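Local coordinates for UPF0249 protein EF_3048 (Enterococcus faecalis, PDB 2I5I) that probably removes acetyl groups from acetylated carbohydrates, a step in oligosaccharide breakdown, as a magnesium-dependent homodimeric deacetylase of the YdjC family, at residues A[6-11]-A[32-37]; A[10-15]-A[210-215]. One frame throughout, in Å; residues are numbered along the deposited sequence.

Contact 1 (A[6-11]-A[32-37])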
loop_
_atom_site.group_PDB
_atom_site.type_symbol
_atom_site.label_atom_id
_atom_site.label_comp_id
_atom_site.label_asym_id
_atom_site.label_seq_id
_atom_site.Cartn_x
_atom_site.Cartn_y
_atom_site.Cartn_z
ATOM N N LYS A 6 -0.692 -4.266 -33.216
ATOM C CA LYS A 6 -0.325 -3.981 -31.822
ATOM C C LYS A 6 0.493 -2.701 -31.770
ATOM O O LYS A 6 1.534 -2.573 -32.422
ATOM C CB LYS A 6 0.432 -5.157 -31.226
ATOM C CG LYS A 6 -0.413 -6.434 -31.197
ATOM C CD LYS A 6 0.480 -7.572 -30.715
ATOM C CE LYS A 6 0.691 -8.549 -31.865
ATOM N NZ LYS A 6 -0.394 -9.567 -31.832
ATOM N N LEU A 7 -0.010 -1.754 -30.990
ATOM C CA LEU A 7 0.554 -0.426 -30.908
ATOM C C LEU A 7 1.076 -0.138 -29.489
ATOM O O LEU A 7 0.310 -0.121 -28.545
ATOM C CB LEU A 7 -0.466 0.651 -31.270
ATOM C CG LEU A 7 0.031 2.087 -31.150
ATOM C CD1 LEU A 7 1.231 2.339 -32.057
ATOM C CD2 LEU A 7 -1.053 3.109 -31.495
ATOM N N ILE A 8 2.377 0.035 -29.413
ATOM C CA ILE A 8 3.104 0.435 -28.230
ATOM C C ILE A 8 3.268 1.949 -28.330
ATOM O O ILE A 8 3.813 2.475 -29.303
ATOM C CB ILE A 8 4.455 -0.281 -28.165
ATOM C CG1 ILE A 8 4.365 -1.801 -28.143
ATOM C CG2 ILE A 8 5.260 0.251 -26.989
ATOM C CD1 ILE A 8 5.705 -2.473 -28.336
ATOM N N ILE A 9 2.768 2.672 -27.355
ATOM C CA ILE A 9 2.883 4.110 -27.168
ATOM C C ILE A 9 3.765 4.292 -25.944
ATOM O O ILE A 9 3.403 4.010 -24.811
ATOM C CB ILE A 9 1.517 4.800 -27.016
ATOM C CG1 ILE A 9 0.609 4.449 -28.179
ATOM C CG2 ILE A 9 1.653 6.305 -26.866
ATOM C CD1 ILE A 9 -0.759 5.070 -28.181
ATOM N N ASN A 10 4.998 4.706 -26.246
ATOM C CA ASN A 10 6.042 4.696 -25.227
ATOM C C ASN A 10 6.482 6.126 -24.969
ATOM O O ASN A 10 6.901 6.844 -25.873
ATOM C CB ASN A 10 7.262 3.851 -25.632
ATOM C CG ASN A 10 8.304 3.794 -24.527
ATOM O OD1 ASN A 10 8.373 2.839 -23.742
ATOM N ND2 ASN A 10 9.121 4.824 -24.488
ATOM N N ALA A 11 6.398 6.494 -23.695
ATOM C CA ALA A 11 6.863 7.803 -23.256
ATOM C C ALA A 11 8.343 7.744 -22.929
ATOM O O ALA A 11 8.757 7.005 -22.034
ATOM C CB ALA A 11 6.079 8.261 -22.026
ATOM N N VAL A 32 -3.417 7.253 -23.358
ATOM C CA VAL A 32 -3.124 6.010 -24.088
ATOM C C VAL A 32 -1.673 5.561 -24.026
ATOM O O VAL A 32 -1.301 4.586 -24.703
ATOM C CB VAL A 32 -3.586 6.166 -25.559
ATOM C CG1 VAL A 32 -5.107 6.290 -25.614
ATOM C CG2 VAL A 32 -2.916 7.349 -26.223
ATOM N N VAL A 33 -0.816 6.179 -23.226
ATOM C CA VAL A 33 0.563 5.734 -23.034
ATOM C C VAL A 33 0.561 4.368 -22.354
ATOM O O VAL A 33 -0.030 4.170 -21.287
ATOM C CB VAL A 33 1.409 6.726 -22.219
ATOM C CG1 VAL A 33 2.766 6.131 -21.870
ATOM C CG2 VAL A 33 1.548 8.041 -22.979
ATOM N N THR A 34 1.212 3.379 -22.972
ATOM C CA THR A 34 1.187 2.030 -22.407
ATOM C C THR A 34 2.513 1.579 -21.838
ATOM O O THR A 34 2.610 0.544 -21.151
ATOM C CB THR A 34 0.778 0.996 -23.495
ATOM O OG1 THR A 34 1.921 0.885 -24.356
ATOM C CG2 THR A 34 -0.381 1.458 -24.345
ATOM N N SER A 35 3.553 2.347 -22.098
ATOM C CA SER A 35 4.926 2.045 -21.751
ATOM C C SER A 35 5.745 3.307 -21.556
ATOM O O SER A 35 5.354 4.367 -22.071
ATOM C CB SER A 35 5.493 1.208 -22.905
ATOM O OG SER A 35 6.853 0.889 -22.699
ATOM N N THR A 36 6.855 3.186 -20.859
ATOM C CA THR A 36 7.843 4.249 -20.751
ATOM C C THR A 36 9.233 3.643 -20.679
ATOM O O THR A 36 9.399 2.459 -20.352
ATOM C CB THR A 36 7.552 5.138 -19.531
ATOM O OG1 THR A 36 8.332 6.346 -19.514
ATOM C CG2 THR A 36 7.885 4.354 -18.262
ATOM N N THR A 37 10.225 4.477 -20.958
ATOM C CA THR A 37 11.618 4.044 -20.756
ATOM C C THR A 37 12.329 5.068 -19.872
ATOM O O THR A 37 12.142 6.259 -20.148
ATOM C CB THR A 37 12.381 3.849 -22.068
ATOM O OG1 THR A 37 12.188 4.957 -22.945
ATOM C CG2 THR A 37 11.841 2.586 -22.741
#

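Contact 2 (A[10-15]-A[210-215])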
loop_
_atom_site.group_PDB
_atom_site.type_symbol
_atom_site.label_atom_id
_atom_site.label_comp_id
_atom_site.label_asym_id
_atom_site.label_seq_id
_atom_site.Cartn_x
_atom_site.Cartn_y
_atom_site.Cartn_z
ATOM N N ASN A 10 4.998 4.706 -26.246
ATOM C CA ASN A 10 6.042 4.696 -25.227
ATOM C C ASN A 10 6.482 6.126 -24.969
ATOM O O ASN A 10 6.901 6.844 -25.873
ATOM C CB ASN A 10 7.262 3.851 -25.632
ATOM C CG ASN A 10 8.304 3.794 -24.527
ATOM O OD1 ASN A 10 8.373 2.839 -23.742
ATOM N ND2 ASN A 10 9.121 4.824 -24.488
ATOM N N ALA A 11 6.398 6.494 -23.695
ATOM C CA ALA A 11 6.863 7.803 -23.256
ATOM C C ALA A 11 8.343 7.744 -22.929
ATOM O O ALA A 11 8.757 7.005 -22.034
ATOM C CB ALA A 11 6.079 8.261 -22.026
ATOM N N ASP A 12 9.167 8.508 -23.630
ATOM C CA ASP A 12 10.580 8.560 -23.293
ATOM C C ASP A 12 10.839 9.467 -22.083
ATOM O O ASP A 12 10.065 10.395 -21.810
ATOM C CB ASP A 12 11.368 9.037 -24.520
ATOM C CG ASP A 12 11.289 8.071 -25.687
ATOM O OD1 ASP A 12 10.569 7.053 -25.603
ATOM O OD2 ASP A 12 11.959 8.337 -26.713
ATOM N N ASP A 13 11.896 9.179 -21.345
ATOM C CA ASP A 13 12.472 10.024 -20.318
ATOM C C ASP A 13 11.842 9.863 -18.939
ATOM O O ASP A 13 11.902 10.782 -18.117
ATOM C CB ASP A 13 12.394 11.506 -20.726
ATOM C CG ASP A 13 13.263 11.861 -21.918
ATOM O OD1 ASP A 13 14.187 11.071 -22.193
ATOM O OD2 ASP A 13 13.039 12.904 -22.583
ATOM N N PHE A 14 11.281 8.704 -18.638
ATOM C CA PHE A 14 10.851 8.445 -17.240
ATOM C C PHE A 14 11.992 8.673 -16.278
ATOM O O PHE A 14 13.140 8.299 -16.536
ATOM C CB PHE A 14 10.293 7.031 -17.118
ATOM C CG PHE A 14 9.341 6.840 -15.939
ATOM C CD1 PHE A 14 8.131 7.525 -15.927
ATOM C CD2 PHE A 14 9.687 5.992 -14.907
ATOM C CE1 PHE A 14 7.270 7.351 -14.851
ATOM C CE2 PHE A 14 8.825 5.808 -13.829
ATOM C CZ PHE A 14 7.623 6.485 -13.830
ATOM N N GLY A 15 11.755 9.307 -15.124
ATOM C CA GLY A 15 12.794 9.586 -14.166
ATOM C C GLY A 15 13.690 10.753 -14.524
ATOM O O GLY A 15 14.618 11.054 -13.771
ATOM N N GLU A 210 5.460 1.012 -32.841
ATOM C CA GLU A 210 5.776 1.861 -31.694
ATOM C C GLU A 210 5.651 3.323 -32.101
ATOM O O GLU A 210 6.270 3.798 -33.056
ATOM C CB GLU A 210 7.167 1.603 -31.111
ATOM C CG GLU A 210 7.432 2.490 -29.899
ATOM C CD GLU A 210 8.751 2.270 -29.207
ATOM O OE1 GLU A 210 9.540 1.414 -29.660
ATOM O OE2 GLU A 210 9.030 2.955 -28.192
ATOM N N ILE A 211 4.818 4.043 -31.348
ATOM C CA ILE A 211 4.864 5.499 -31.433
ATOM C C ILE A 211 5.540 6.035 -30.179
ATOM O O ILE A 211 5.089 5.738 -29.069
ATOM C CB ILE A 211 3.453 6.096 -31.529
ATOM C CG1 ILE A 211 2.731 5.868 -32.851
ATOM C CG2 ILE A 211 3.523 7.581 -31.185
ATOM C CD1 ILE A 211 1.215 5.952 -32.736
ATOM N N ASN A 212 6.626 6.803 -30.288
ATOM C CA ASN A 212 7.230 7.307 -29.046
ATOM C C ASN A 212 6.708 8.730 -28.814
ATOM O O ASN A 212 6.112 9.392 -29.682
ATOM C CB ASN A 212 8.744 7.243 -29.047
ATOM C CG ASN A 212 9.445 8.287 -29.878
ATOM O OD1 ASN A 212 8.961 8.613 -30.964
ATOM N ND2 ASN A 212 10.572 8.789 -29.401
ATOM N N CYS A 213 6.918 9.185 -27.574
ATOM C CA CYS A 213 6.415 10.513 -27.225
ATOM C C CYS A 213 7.124 11.031 -25.974
ATOM O O CYS A 213 7.820 10.259 -25.331
ATOM C CB CYS A 213 4.905 10.483 -27.003
ATOM S SG CYS A 213 4.322 9.265 -25.799
ATOM N N HIS A 214 6.916 12.310 -25.668
ATOM C CA HIS A 214 7.585 12.922 -24.533
ATOM C C HIS A 214 6.632 13.743 -23.650
ATOM O O HIS A 214 6.789 14.951 -23.435
ATOM C CB HIS A 214 8.718 13.782 -25.056
ATOM C CG HIS A 214 9.750 13.045 -25.863
ATOM N ND1 HIS A 214 9.558 12.666 -27.178
ATOM C CD2 HIS A 214 10.995 12.643 -25.532
ATOM C CE1 HIS A 214 10.646 12.047 -27.607
ATOM N NE2 HIS A 214 11.546 12.018 -26.630
ATOM N N PRO A 215 5.614 13.101 -23.101
ATOM C CA PRO A 215 4.717 13.816 -22.179
ATOM C C PRO A 215 5.494 14.165 -20.908
ATOM O O PRO A 215 6.423 13.474 -20.505
ATOM C CB PRO A 215 3.629 12.817 -21.853
ATOM C CG PRO A 215 4.098 11.481 -22.320
ATOM C CD PRO A 215 5.244 11.697 -23.263
HETATM O O HOH W 1 8.927 12.915 -21.508
HETATM O O HOH W 2 13.771 10.599 -26.680
#

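Contact 1 (A[6-11]-A[32-37])
Asn-10 and Ser-35 stand side by side on neighbouring parallel strands, their side chains on the same face of the sheet, and the asparagine reaches over to its partner. Its CB lies beside the Ser-35 backbone, and CG, anti to the backbone N (chi1 -177°), carries the amide along residues 35-37. OD1 then accepts a hydrogen bond from Ser-35 OG at 2.7 Å, the donor slightly tilted from the amide carbonyl plane. At the other branch ND2 gives Thr-37 OG1 a weak bond of 3.4 Å; that hydroxyl also bonds Asp-128. An amide suits this buried place because it both accepts and donates.

Backbone pairing is regular at Ala-11, whose N bonds Ser-35 O at 2.9 Å. Ala-11 O is gripped twice, by Thr-37 N and, from the opposite face of its plane, by Thr-36 OG1 at 2.6 Å. Ile-9 O likewise takes both Thr-34 N and Ser-35 N where the chain enters the strand. Just before this entry Ile-9 CD1 packs on Val-32 CG2 at 3.7 Å, and Val-33 CG1 meets the small Ala-11 CB, apolar groups suited to cover by helix 242-250 at Val-32 and helix 18-29 at Ala-11. With helix 18-29 linking the strands, this is a parallel beta-alpha-beta crossover.

Contact 2 (A[10-15]-A[210-215])
Asp-12 and Asn-212 join side chains where the strands 6-11 and 208-213 reach their C-terminal ends. Asn-212 ND2 donates to Asp-12 OD2 over 3.1 Å; the carboxylate oxygen lies in the amide plane, yet the amide nitrogen stands above the carboxylate plane, 49° out of it.

The tight part is the backbone pairing of the strands themselves. Asn-10 N bonds Ile-211 O, Cys-213 N bonds Asn-10 O, and Asp-12 N meets Cys-213 O at 2.8 Å, nearly head-on to the carbonyl. On the face carrying Ala-11 and Cys-213, the methyl of Ala-11 fits against Pro-215 CD at 3.7 Å; a small residue suits this close approach of strand and turn, which helix 231-239 covers. On the other face Glu-210, its chain extended, lays OE2 3.2 Å from Asn-10 CB, while OE1 bonds Tyr-258.

Beyond the strand ends the packing gives way to water. One water donates to both Asp-12 O and Pro-215 O, tying the two turns together. Another donates to Asp-12 OD2 and lies 2.6 Å from His-214 NE2, at the ring edge. Asp-13 OD2 approaches that edge too, 3.6 Å from His-214 CD2, and forms a salt bridge with Arg-232.

Arg-156 forms salt bridges with both Asp-12 OD1 and Glu-210 OE2, drawing the two acids to one guanidinium group. Asp-13 touches His-130, the predicted magnesium ligand, and with His-64 may frame a metal site: the acids, amide and imidazole gathered here with two bound waters make a polar cluster, consistent with a metal-dependent deacetylase.

How the contacts relate
Contacts 1 and 2 are both buried and share strand 6-11, with Asn-10 and Ala-11 belonging to each; their centres lie about 7 Å apart. Residues 32-37 and 210-215 flank the C-terminal half of that strand, while strand 254-256 pairs with it nearer its start. Contact 1 is the more apolar at its start, where valines and an isoleucine pack, and its polar groups are largely hydroxyls and an amide. Contact 2 lies closer to the centre of the chain and is richer in carboxylates, histidine and bound water, as it runs past the strand ends toward the possible metal site. Phe-14 N, probably bonded to Thr-37 O, links the two.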